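PDB 7AM1: protein SSD1 from Saccharomyces cerevisiae S288C, which binds mRNAs at their untranslated regions and represses their translation, being a pseudonuclease of the RNase II family that lacks enzymatic activity. Local coordinates for residues V397-I403 and H673-K677; A572-R576 and I656-F660; L717-T721 and E839-L845; D529-V533 and M664-A668. All blocks are in the same frame, centred on the assembly; numbering follows the deposited sequence.

Contacts 1, 2 and 4 lie together in the RNB domain, nested along the chain: contact 2 within the loop closed by contact 4, and contact 4 within that closed by contact 1. Contacts 2 and 4, with centres about 13 Å apart, are joined by Asp-529 of contact 4, which pairs with Arg-575 and His-659 of contact 2. Contact 1 is centred about 16 Å from each of them, bonding to contact 2 through His-673 and Gln-675 and packing Val-399 on Met-664 of contact 4. This cluster draws on the RNase II signature region, although Ssd1 is not a nuclease. Contact 3 stands apart, its centre about 23 Å and its nearest atoms about 9 Å from contact 4.

Contact 1: V397-I403 and H673-K677; sequences VDVTSHI and HRQLK
Two basic side chains of the helix, Lys-677 and Arg-674, take up polar groups in and beside the 3-10 turn at 399-402. Lys-677 NZ donates to Thr-400 OG1 at 2.9 Å and forms a salt bridge with Asp-398 OD1, an oxygen whose exact place is less certain. Asp-398 OD2 is paired with Arg-355. A water donates to Asp-398 OD1 and accepts from Thr-400 N (3.0 Å), while His-673 ND1 also bonds to it; the other ring nitrogen, NE2, is satisfied by Phe-660 O. Arg-674 NH2 donates to Ile-403 O over 3.1 Å, within the guanidinium plane but 57° out of the carbonyl plane. A second water accepts from Arg-674 NE (2.8 Å) and donates to the same Ile-403 oxygen (2.7 Å). With Thr-400 chi1 at 64°, OG1 is turned to the lysine and CG2 lies over the guanidinium centre. A leucine in place of Arg-674 would probably leave Ile-403 O without its direct donor and the second water without its N-H. The turn, continuing from strand 389-397, thus rests on helix 668-681, with Leu-449 of strand 446-456 touching Asp-398, His-673 and Lys-677.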
# COMPACT_ATOMS: atom_id res chain seq x y z
N VAL A 397 6.92 -12.01 -21.68
CA VAL A 397 7.22 -13.44 -21.63
C VAL A 397 5.92 -14.24 -21.64
O VAL A 397 4.99 -13.95 -20.88
CB VAL A 397 8.06 -13.77 -20.38
CG1 VAL A 397 8.21 -15.28 -20.23
CG2 VAL A 397 9.42 -13.11 -20.47
N ASP A 398 5.86 -15.25 -22.51
CA ASP A 398 4.68 -16.10 -22.64
C ASP A 398 4.79 -17.26 -21.65
O ASP A 398 5.04 -18.41 -22.00
CB ASP A 398 4.54 -16.59 -24.08
CG ASP A 398 3.22 -17.33 -24.34
OD1 ASP A 398 2.48 -17.62 -23.38
OD2 ASP A 398 2.93 -17.60 -25.53
N VAL A 399 4.62 -16.90 -20.37
CA VAL A 399 4.86 -17.85 -19.29
C VAL A 399 3.99 -19.08 -19.45
O VAL A 399 4.46 -20.21 -19.28
CB VAL A 399 4.62 -17.17 -17.92
CG1 VAL A 399 4.87 -18.16 -16.79
CG2 VAL A 399 5.49 -15.95 -17.75
N THR A 400 2.70 -18.89 -19.77
CA THR A 400 1.77 -20.02 -19.75
C THR A 400 2.03 -21.01 -20.88
O THR A 400 1.58 -22.16 -20.79
CB THR A 400 0.31 -19.53 -19.82
OG1 THR A 400 0.07 -18.87 -21.07
CG2 THR A 400 0.00 -18.58 -18.67
N SER A 401 2.75 -20.61 -21.93
CA SER A 401 3.18 -21.58 -22.92
C SER A 401 4.19 -22.58 -22.36
O SER A 401 4.51 -23.55 -23.05
CB SER A 401 3.77 -20.87 -24.14
OG SER A 401 5.04 -20.31 -23.85
N HIS A 402 4.70 -22.35 -21.15
CA HIS A 402 5.62 -23.27 -20.50
C HIS A 402 4.97 -24.01 -19.33
O HIS A 402 5.67 -24.71 -18.59
CB HIS A 402 6.86 -22.53 -20.00
CG HIS A 402 7.67 -21.90 -21.09
ND1 HIS A 402 7.46 -20.61 -21.52
CD2 HIS A 402 8.70 -22.38 -21.82
CE1 HIS A 402 8.32 -20.33 -22.48
NE2 HIS A 402 9.08 -21.39 -22.68
N ILE A 403 3.66 -23.86 -19.14
CA ILE A 403 2.97 -24.44 -18.00
C ILE A 403 1.68 -25.08 -18.50
O ILE A 403 0.85 -24.40 -19.11
CB ILE A 403 2.66 -23.39 -16.91
CG1 ILE A 403 3.97 -22.80 -16.37
CG2 ILE A 403 1.81 -24.01 -15.81
CD1 ILE A 403 3.81 -21.67 -15.35
N HIS A 673 -3.47 -14.27 -19.80
CA HIS A 673 -2.72 -14.78 -20.94
C HIS A 673 -3.45 -15.95 -21.61
O HIS A 673 -3.53 -16.02 -22.84
CB HIS A 673 -1.32 -15.20 -20.51
CG HIS A 673 -0.37 -14.06 -20.34
ND1 HIS A 673 0.98 -14.19 -20.54
CD2 HIS A 673 -0.58 -12.77 -19.99
CE1 HIS A 673 1.57 -13.03 -20.33
NE2 HIS A 673 0.65 -12.15 -19.98
N ARG A 674 -3.99 -16.87 -20.81
CA ARG A 674 -4.72 -17.99 -21.39
C ARG A 674 -5.99 -17.51 -22.08
O ARG A 674 -6.38 -18.06 -23.12
CB ARG A 674 -5.02 -19.03 -20.32
CG ARG A 674 -3.76 -19.65 -19.73
CD ARG A 674 -4.04 -20.93 -18.95
NE ARG A 674 -2.82 -21.70 -18.73
CZ ARG A 674 -2.07 -21.66 -17.63
NH1 ARG A 674 -2.41 -20.88 -16.61
NH2 ARG A 674 -0.98 -22.40 -17.55
N GLN A 675 -6.64 -16.48 -21.53
CA GLN A 675 -7.81 -15.91 -22.19
C GLN A 675 -7.43 -15.25 -23.51
O GLN A 675 -8.14 -15.39 -24.50
CB GLN A 675 -8.48 -14.91 -21.25
CG GLN A 675 -9.22 -15.57 -20.10
CD GLN A 675 -10.06 -14.61 -19.29
OE1 GLN A 675 -9.95 -13.39 -19.43
NE2 GLN A 675 -10.91 -15.16 -18.41
N LEU A 676 -6.30 -14.53 -23.54
CA LEU A 676 -5.89 -13.88 -24.77
C LEU A 676 -5.56 -14.90 -25.85
O LEU A 676 -5.93 -14.73 -27.02
CB LEU A 676 -4.68 -12.97 -24.52
CG LEU A 676 -4.14 -12.24 -25.76
CD1 LEU A 676 -5.21 -11.33 -26.36
CD2 LEU A 676 -2.89 -11.46 -25.42
N LYS A 677 -4.87 -15.98 -25.49
CA LYS A 677 -4.53 -17.00 -26.47
C LYS A 677 -5.77 -17.63 -27.08
O LYS A 677 -5.82 -17.88 -28.29
CB LYS A 677 -3.64 -18.07 -25.83
CG LYS A 677 -2.28 -17.57 -25.42
CD LYS A 677 -1.37 -18.72 -25.09
CE LYS A 677 -0.13 -18.26 -24.38
NZ LYS A 677 0.64 -19.42 -23.86
O HOH W 1 1.50 -16.58 -21.18
O HOH W 2 -1.07 -23.10 -20.42

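Contact 2: A572-R576 and I656-F660; sequences ALLRR and IYTHF
Leu-574 and Thr-658 mark where strand 573-576, paired with strand 635-638 in the RNB domain, meets the irregular segment 656-660 that runs toward helix 668-681; their CA atoms are 4.4 Å apart and the chain directions 105° apart. At this crossing Arg-575 N donates to Tyr-657 O over 2.8 Å. Beside it a water accepts from Tyr-657 N (3.0 Å). Thr-658 binds the strand through its side chain: OG1, anti to the backbone N (chi1 -170°), donates to Leu-573 O at 2.8 Å, tilted off the carbonyl plane. The apolar flank is formed by Leu-574 CD1 against Ile-656 CD1, at 3.8 Å. Farther along the segment the extended Arg-575 passes over the imidazole of His-659, a CH-pi contact with CD 3.4 Å from the ring centroid and only 15° off the ring normal. His-659 CE1 lies over the guanidinium face. Both groups are held by Asp-529, whose OD1 takes Arg-575 NE and whose OD2 takes His-659 NE2, while Tyr-636 OH bonds His-659 ND1 and its ring makes a cation-pi contact with Arg-575. Asp-529 and Tyr-636 together probably fix the rotation of guanidinium and imidazole, and the carboxylate's negative charge probably offsets the positive charge of the buried Arg-575.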
# COMPACT_ATOMS: atom_id res chain seq x y z
N ALA A 572 -14.25 -12.52 -19.28
CA ALA A 572 -12.99 -11.80 -19.20
C ALA A 572 -12.61 -11.50 -17.76
O ALA A 572 -13.44 -11.06 -16.96
CB ALA A 572 -13.07 -10.50 -20.00
N LEU A 573 -11.34 -11.73 -17.43
CA LEU A 573 -10.78 -11.31 -16.14
C LEU A 573 -10.25 -9.90 -16.32
O LEU A 573 -9.29 -9.68 -17.07
CB LEU A 573 -9.68 -12.26 -15.67
CG LEU A 573 -9.13 -11.98 -14.26
CD1 LEU A 573 -8.24 -13.12 -13.82
CD2 LEU A 573 -8.38 -10.66 -14.14
N LEU A 574 -10.89 -8.94 -15.67
CA LEU A 574 -10.58 -7.53 -15.79
C LEU A 574 -10.16 -6.99 -14.42
O LEU A 574 -10.11 -7.72 -13.43
CB LEU A 574 -11.80 -6.78 -16.34
CG LEU A 574 -12.27 -7.26 -17.71
CD1 LEU A 574 -13.57 -6.56 -18.11
CD2 LEU A 574 -11.20 -7.03 -18.76
N ARG A 575 -9.85 -5.70 -14.38
CA ARG A 575 -9.42 -5.06 -13.14
C ARG A 575 -10.01 -3.66 -13.10
O ARG A 575 -9.86 -2.89 -14.05
CB ARG A 575 -7.89 -5.00 -13.06
CG ARG A 575 -7.35 -4.44 -11.76
CD ARG A 575 -5.88 -4.79 -11.61
NE ARG A 575 -5.29 -4.28 -10.38
CZ ARG A 575 -5.39 -4.88 -9.20
NH1 ARG A 575 -6.08 -6.00 -9.05
NH2 ARG A 575 -4.79 -4.33 -8.15
N ARG A 576 -10.73 -3.36 -12.03
CA ARG A 576 -11.36 -2.06 -11.89
C ARG A 576 -10.90 -1.40 -10.59
O ARG A 576 -10.26 -2.02 -9.74
CB ARG A 576 -12.88 -2.17 -11.92
CG ARG A 576 -13.51 -2.91 -10.76
CD ARG A 576 -15.01 -2.90 -10.95
NE ARG A 576 -15.74 -3.44 -9.81
CZ ARG A 576 -16.98 -3.08 -9.50
NH1 ARG A 576 -17.62 -2.17 -10.22
NH2 ARG A 576 -17.58 -3.64 -8.45
N ILE A 656 -11.61 0.62 -19.04
CA ILE A 656 -11.48 -0.82 -18.86
C ILE A 656 -10.00 -1.12 -18.69
O ILE A 656 -9.14 -0.39 -19.19
CB ILE A 656 -12.10 -1.59 -20.05
CG1 ILE A 656 -12.30 -3.06 -19.71
CG2 ILE A 656 -11.23 -1.44 -21.30
CD1 ILE A 656 -13.17 -3.81 -20.73
N TYR A 657 -9.70 -2.18 -17.95
CA TYR A 657 -8.31 -2.48 -17.62
C TYR A 657 -8.22 -3.94 -17.22
O TYR A 657 -9.22 -4.58 -16.89
CB TYR A 657 -7.81 -1.56 -16.49
CG TYR A 657 -6.30 -1.44 -16.38
CD1 TYR A 657 -5.56 -0.89 -17.42
CD2 TYR A 657 -5.63 -1.83 -15.22
CE1 TYR A 657 -4.19 -0.78 -17.33
CE2 TYR A 657 -4.25 -1.70 -15.12
CZ TYR A 657 -3.54 -1.17 -16.19
OH TYR A 657 -2.17 -1.04 -16.12
N THR A 658 -7.00 -4.46 -17.28
CA THR A 658 -6.68 -5.76 -16.71
C THR A 658 -5.17 -5.82 -16.51
O THR A 658 -4.46 -4.83 -16.72
CB THR A 658 -7.16 -6.92 -17.59
OG1 THR A 658 -7.01 -8.15 -16.87
CG2 THR A 658 -6.37 -7.00 -18.89
N HIS A 659 -4.67 -6.99 -16.11
CA HIS A 659 -3.26 -7.20 -15.85
C HIS A 659 -2.71 -8.28 -16.77
O HIS A 659 -3.14 -9.43 -16.71
CB HIS A 659 -3.03 -7.56 -14.38
CG HIS A 659 -2.86 -6.37 -13.49
ND1 HIS A 659 -2.68 -6.48 -12.13
CD2 HIS A 659 -2.84 -5.05 -13.77
CE1 HIS A 659 -2.57 -5.28 -11.61
NE2 HIS A 659 -2.65 -4.39 -12.58
N PHE A 660 -1.76 -7.88 -17.61
CA PHE A 660 -1.16 -8.73 -18.63
C PHE A 660 0.36 -8.65 -18.66
O PHE A 660 0.98 -9.62 -19.12
CB PHE A 660 -1.74 -8.32 -20.01
CG PHE A 660 -0.93 -8.77 -21.20
CD1 PHE A 660 -1.21 -9.98 -21.83
CD2 PHE A 660 0.05 -7.95 -21.74
CE1 PHE A 660 -0.48 -10.37 -22.95
CE2 PHE A 660 0.77 -8.34 -22.86
CZ PHE A 660 0.51 -9.55 -23.46
O HOH W 3 -11.83 -3.03 -16.06

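Contact 3: L717-T721 and E839-L845; sequences LLCKT and ELSDLHL
The carboxylate of Glu-839 receives Lys-720 NZ between its two oxygens: the salt bridge measures 2.6 Å from NZ to OE1, and NZ is 3.0 Å from OE2. Leu-717 CD1 lies beside OE1. The other flat group, the His-844 ring, has Ser-841 O over one face, within its own segment. His-844 ends helix 834-842 in a Schellman motif: its phi is positive (57°), its N bonds to Ser-841 O, and Leu-845 N reaches back to Leu-840 O over 2.7 Å. This reversal brings Leu-845 to the same side as Leu-840 and Leu-843, and the three leucines converge on Leu-717 of the long helix 689-725. Leu-717 CD2 lies 4.0 Å from Leu-840 CD2, the two side chains sliding past each other, and 4.2 Å from Leu-843 CD1. Thr-721 OG1, which donates to Leu-717 O within its own helix, meets Leu-840 CD1 end to end. Lys-720 bends at chi3 (147°) and chi4 to carry its ammonium to the glutamate beside this apolar patch. With an alanine in place of Glu-839, Lys-720 would lose its countercharge here and its bent end would probably be set free to turn. Leu-836 adds to the packing against Lys-720 and Thr-721. The tightest carbon-carbon approach is that of Leu-717 CD2 to Leu-845 CD1, two methyls meeting tip to tip at 3.3 Å, shorter than usual van der Waals contact.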
# COMPACT_ATOMS: atom_id res chain seq x y z
N LEU A 717 12.25 -1.35 8.05
CA LEU A 717 13.60 -0.89 7.76
C LEU A 717 13.73 0.61 7.92
O LEU A 717 14.79 1.10 8.31
CB LEU A 717 13.99 -1.31 6.34
CG LEU A 717 15.42 -1.03 5.90
CD1 LEU A 717 16.42 -1.58 6.90
CD2 LEU A 717 15.66 -1.61 4.51
N LEU A 718 12.67 1.36 7.62
CA LEU A 718 12.70 2.81 7.79
C LEU A 718 12.82 3.19 9.26
O LEU A 718 13.55 4.12 9.61
CB LEU A 718 11.45 3.44 7.18
CG LEU A 718 11.36 4.96 7.33
CD1 LEU A 718 12.55 5.64 6.68
CD2 LEU A 718 10.05 5.47 6.76
N CYS A 719 12.10 2.49 10.13
CA CYS A 719 12.20 2.76 11.56
C CYS A 719 13.61 2.49 12.07
O CYS A 719 14.16 3.27 12.86
CB CYS A 719 11.19 1.92 12.33
SG CYS A 719 9.49 2.49 12.16
N LYS A 720 14.21 1.39 11.62
CA LYS A 720 15.60 1.09 11.97
C LYS A 720 16.54 2.19 11.47
O LYS A 720 17.49 2.56 12.17
CB LYS A 720 15.97 -0.26 11.38
CG LYS A 720 17.40 -0.70 11.61
CD LYS A 720 17.56 -2.13 11.12
CE LYS A 720 18.94 -2.41 10.58
NZ LYS A 720 18.87 -3.24 9.34
N THR A 721 16.28 2.71 10.27
CA THR A 721 17.13 3.75 9.70
C THR A 721 16.95 5.06 10.46
O THR A 721 17.93 5.75 10.76
CB THR A 721 16.79 3.94 8.22
OG1 THR A 721 17.05 2.72 7.49
CG2 THR A 721 17.61 5.05 7.62
N GLU A 839 24.56 -1.85 4.51
CA GLU A 839 23.37 -2.68 4.31
C GLU A 839 22.46 -2.06 3.25
O GLU A 839 22.04 -2.74 2.31
CB GLU A 839 22.62 -2.84 5.63
CG GLU A 839 21.44 -3.80 5.57
CD GLU A 839 20.73 -3.93 6.91
OE1 GLU A 839 19.48 -3.89 6.94
OE2 GLU A 839 21.42 -4.06 7.94
N LEU A 840 22.16 -0.77 3.39
CA LEU A 840 21.28 -0.11 2.43
C LEU A 840 21.90 -0.11 1.03
O LEU A 840 21.19 -0.28 0.03
CB LEU A 840 20.98 1.31 2.89
CG LEU A 840 20.30 1.42 4.25
CD1 LEU A 840 19.94 2.87 4.54
CD2 LEU A 840 19.06 0.55 4.31
N SER A 841 23.21 0.11 0.95
CA SER A 841 23.89 0.09 -0.34
C SER A 841 23.74 -1.28 -1.00
O SER A 841 23.42 -1.37 -2.20
CB SER A 841 25.36 0.45 -0.16
OG SER A 841 26.08 0.36 -1.38
N ASP A 842 23.97 -2.35 -0.24
CA ASP A 842 23.80 -3.70 -0.78
C ASP A 842 22.38 -3.91 -1.29
O ASP A 842 22.18 -4.52 -2.34
CB ASP A 842 24.14 -4.73 0.29
CG ASP A 842 25.60 -4.70 0.69
OD1 ASP A 842 26.45 -4.31 -0.14
OD2 ASP A 842 25.91 -5.08 1.84
N LEU A 843 21.39 -3.42 -0.56
CA LEU A 843 20.00 -3.49 -0.99
C LEU A 843 19.65 -2.44 -2.03
O LEU A 843 18.49 -2.38 -2.47
CB LEU A 843 19.08 -3.34 0.22
CG LEU A 843 19.28 -4.38 1.33
CD1 LEU A 843 18.43 -4.06 2.55
CD2 LEU A 843 18.97 -5.77 0.82
N HIS A 844 20.61 -1.61 -2.44
CA HIS A 844 20.36 -0.55 -3.42
C HIS A 844 19.25 0.39 -2.95
O HIS A 844 18.34 0.75 -3.70
CB HIS A 844 20.05 -1.14 -4.80
CG HIS A 844 21.16 -1.96 -5.37
ND1 HIS A 844 21.31 -3.30 -5.11
CD2 HIS A 844 22.19 -1.61 -6.18
CE1 HIS A 844 22.38 -3.75 -5.74
NE2 HIS A 844 22.93 -2.75 -6.40
N LEU A 845 19.33 0.77 -1.68
CA LEU A 845 18.42 1.73 -1.08
C LEU A 845 19.16 3.04 -0.82
O LEU A 845 20.39 3.09 -0.81
CB LEU A 845 17.84 1.19 0.22
CG LEU A 845 17.09 -0.15 0.12
CD1 LEU A 845 16.82 -0.71 1.51
CD2 LEU A 845 15.80 0.02 -0.65

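Contact 4: D529-V533 and M664-A668; sequences DDEKV and MRRYA
Asp-530 and Arg-665 approach from opposite directions and meet end-on, each carboxylate oxygen taking one terminal nitrogen. Arg-665 NH2 donates to OD2 of Asp-530 over 2.8 Å and Arg-665 NH1 to OD1 over 3.1 Å, both bonds almost straight and both arriving on the syn side. The two flat groups are turned 25° against each other, so the pairing is only roughly coplanar. Arg-666 comes to the same aspartate roughly at a right angle: its NH1 forms a salt bridge with Asp-530 OD2 at 2.9 Å. A bend at chi3 (-60°) directs its guanidinium there, while its NH2 is held by Asp-669. The three residues thus form a salt-bridge network. Both arginines belong to the RNase II family signature, a region that contributes to the catalytic centre in active relatives; in Ssd1, a pseudonuclease, they converge on Asp-530. Asp-530 OD1 has a further cationic partner in Lys-703 of helix 689-725, and it also accepts a weak bond from Glu-531 N, 3.0 Å away. Such a gathering of positive charge would probably keep the buried carboxylate ionised. Val-533 crosses Arg-665 obliquely, placing CG2 over one face of the guanidinium, 3.2 Å from NE. Glu-531 runs past the pair to Arg-633 and Lys-703, and Trp-374 packs on Val-533.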
# COMPACT_ATOMS: atom_id res chain seq x y z
N ASP A 529 -2.90 0.27 -7.67
CA ASP A 529 -3.07 -0.78 -8.65
C ASP A 529 -2.05 -1.91 -8.54
O ASP A 529 -2.39 -3.06 -8.79
CB ASP A 529 -2.99 -0.23 -10.08
CG ASP A 529 -3.37 -1.27 -11.11
OD1 ASP A 529 -4.56 -1.65 -11.13
OD2 ASP A 529 -2.49 -1.71 -11.87
N ASP A 530 -0.82 -1.61 -8.12
CA ASP A 530 0.25 -2.59 -8.22
C ASP A 530 1.28 -2.29 -7.15
O ASP A 530 1.25 -1.25 -6.50
CB ASP A 530 0.85 -2.54 -9.64
CG ASP A 530 1.53 -3.83 -10.05
OD1 ASP A 530 1.41 -4.84 -9.33
OD2 ASP A 530 2.20 -3.81 -11.10
N GLU A 531 2.21 -3.23 -6.97
CA GLU A 531 3.31 -3.05 -6.04
C GLU A 531 4.61 -2.82 -6.80
O GLU A 531 4.77 -3.25 -7.94
CB GLU A 531 3.47 -4.27 -5.12
CG GLU A 531 2.21 -4.66 -4.37
CD GLU A 531 1.27 -5.52 -5.18
OE1 GLU A 531 0.12 -5.08 -5.42
OE2 GLU A 531 1.67 -6.63 -5.60
N LYS A 532 5.56 -2.18 -6.12
CA LYS A 532 6.89 -2.01 -6.67
C LYS A 532 7.60 -3.35 -6.73
O LYS A 532 7.39 -4.23 -5.89
CB LYS A 532 7.72 -1.04 -5.83
CG LYS A 532 7.29 0.41 -5.89
CD LYS A 532 8.29 1.28 -5.13
CE LYS A 532 7.96 2.76 -5.27
NZ LYS A 532 8.87 3.59 -4.43
N VAL A 533 8.45 -3.51 -7.74
CA VAL A 533 9.33 -4.66 -7.87
C VAL A 533 10.66 -4.30 -7.21
O VAL A 533 11.11 -4.98 -6.28
CB VAL A 533 9.53 -5.06 -9.35
CG1 VAL A 533 10.59 -6.15 -9.48
CG2 VAL A 533 8.20 -5.53 -9.94
N MET A 664 5.39 -13.03 -14.52
CA MET A 664 6.38 -13.65 -13.66
C MET A 664 6.15 -13.36 -12.18
O MET A 664 6.77 -14.01 -11.34
CB MET A 664 7.79 -13.19 -14.04
CG MET A 664 8.20 -13.55 -15.47
SD MET A 664 8.26 -15.33 -15.76
CE MET A 664 9.86 -15.74 -15.06
N ARG A 665 5.27 -12.40 -11.84
CA ARG A 665 5.01 -12.07 -10.45
C ARG A 665 3.54 -11.98 -10.08
O ARG A 665 3.23 -11.86 -8.89
CB ARG A 665 5.69 -10.74 -10.08
CG ARG A 665 5.42 -9.57 -11.03
CD ARG A 665 6.11 -8.31 -10.53
NE ARG A 665 5.78 -7.12 -11.31
CZ ARG A 665 4.71 -6.35 -11.09
NH1 ARG A 665 3.85 -6.65 -10.13
NH2 ARG A 665 4.50 -5.29 -11.86
N ARG A 666 2.62 -12.05 -11.05
CA ARG A 666 1.19 -12.00 -10.79
C ARG A 666 0.51 -13.19 -11.46
O ARG A 666 0.66 -13.40 -12.67
CB ARG A 666 0.58 -10.70 -11.33
CG ARG A 666 1.23 -9.44 -10.82
CD ARG A 666 0.40 -8.21 -11.20
NE ARG A 666 0.26 -8.08 -12.65
CZ ARG A 666 0.50 -6.96 -13.35
NH1 ARG A 666 0.90 -5.86 -12.73
NH2 ARG A 666 0.34 -6.96 -14.66
N TYR A 667 -0.24 -13.97 -10.68
CA TYR A 667 -0.94 -15.10 -11.26
C TYR A 667 -2.15 -14.68 -12.08
O TYR A 667 -2.54 -15.39 -13.01
CB TYR A 667 -1.38 -16.10 -10.19
CG TYR A 667 -1.94 -17.36 -10.81
CD1 TYR A 667 -1.09 -18.38 -11.22
CD2 TYR A 667 -3.30 -17.50 -11.04
CE1 TYR A 667 -1.59 -19.53 -11.81
CE2 TYR A 667 -3.81 -18.65 -11.64
CZ TYR A 667 -2.95 -19.65 -12.02
OH TYR A 667 -3.45 -20.79 -12.60
N ALA A 668 -2.79 -13.55 -11.74
CA ALA A 668 -3.92 -13.09 -12.53
C ALA A 668 -3.54 -12.99 -14.00
O ALA A 668 -4.34 -13.32 -14.89
CB ALA A 668 -4.42 -11.74 -12.01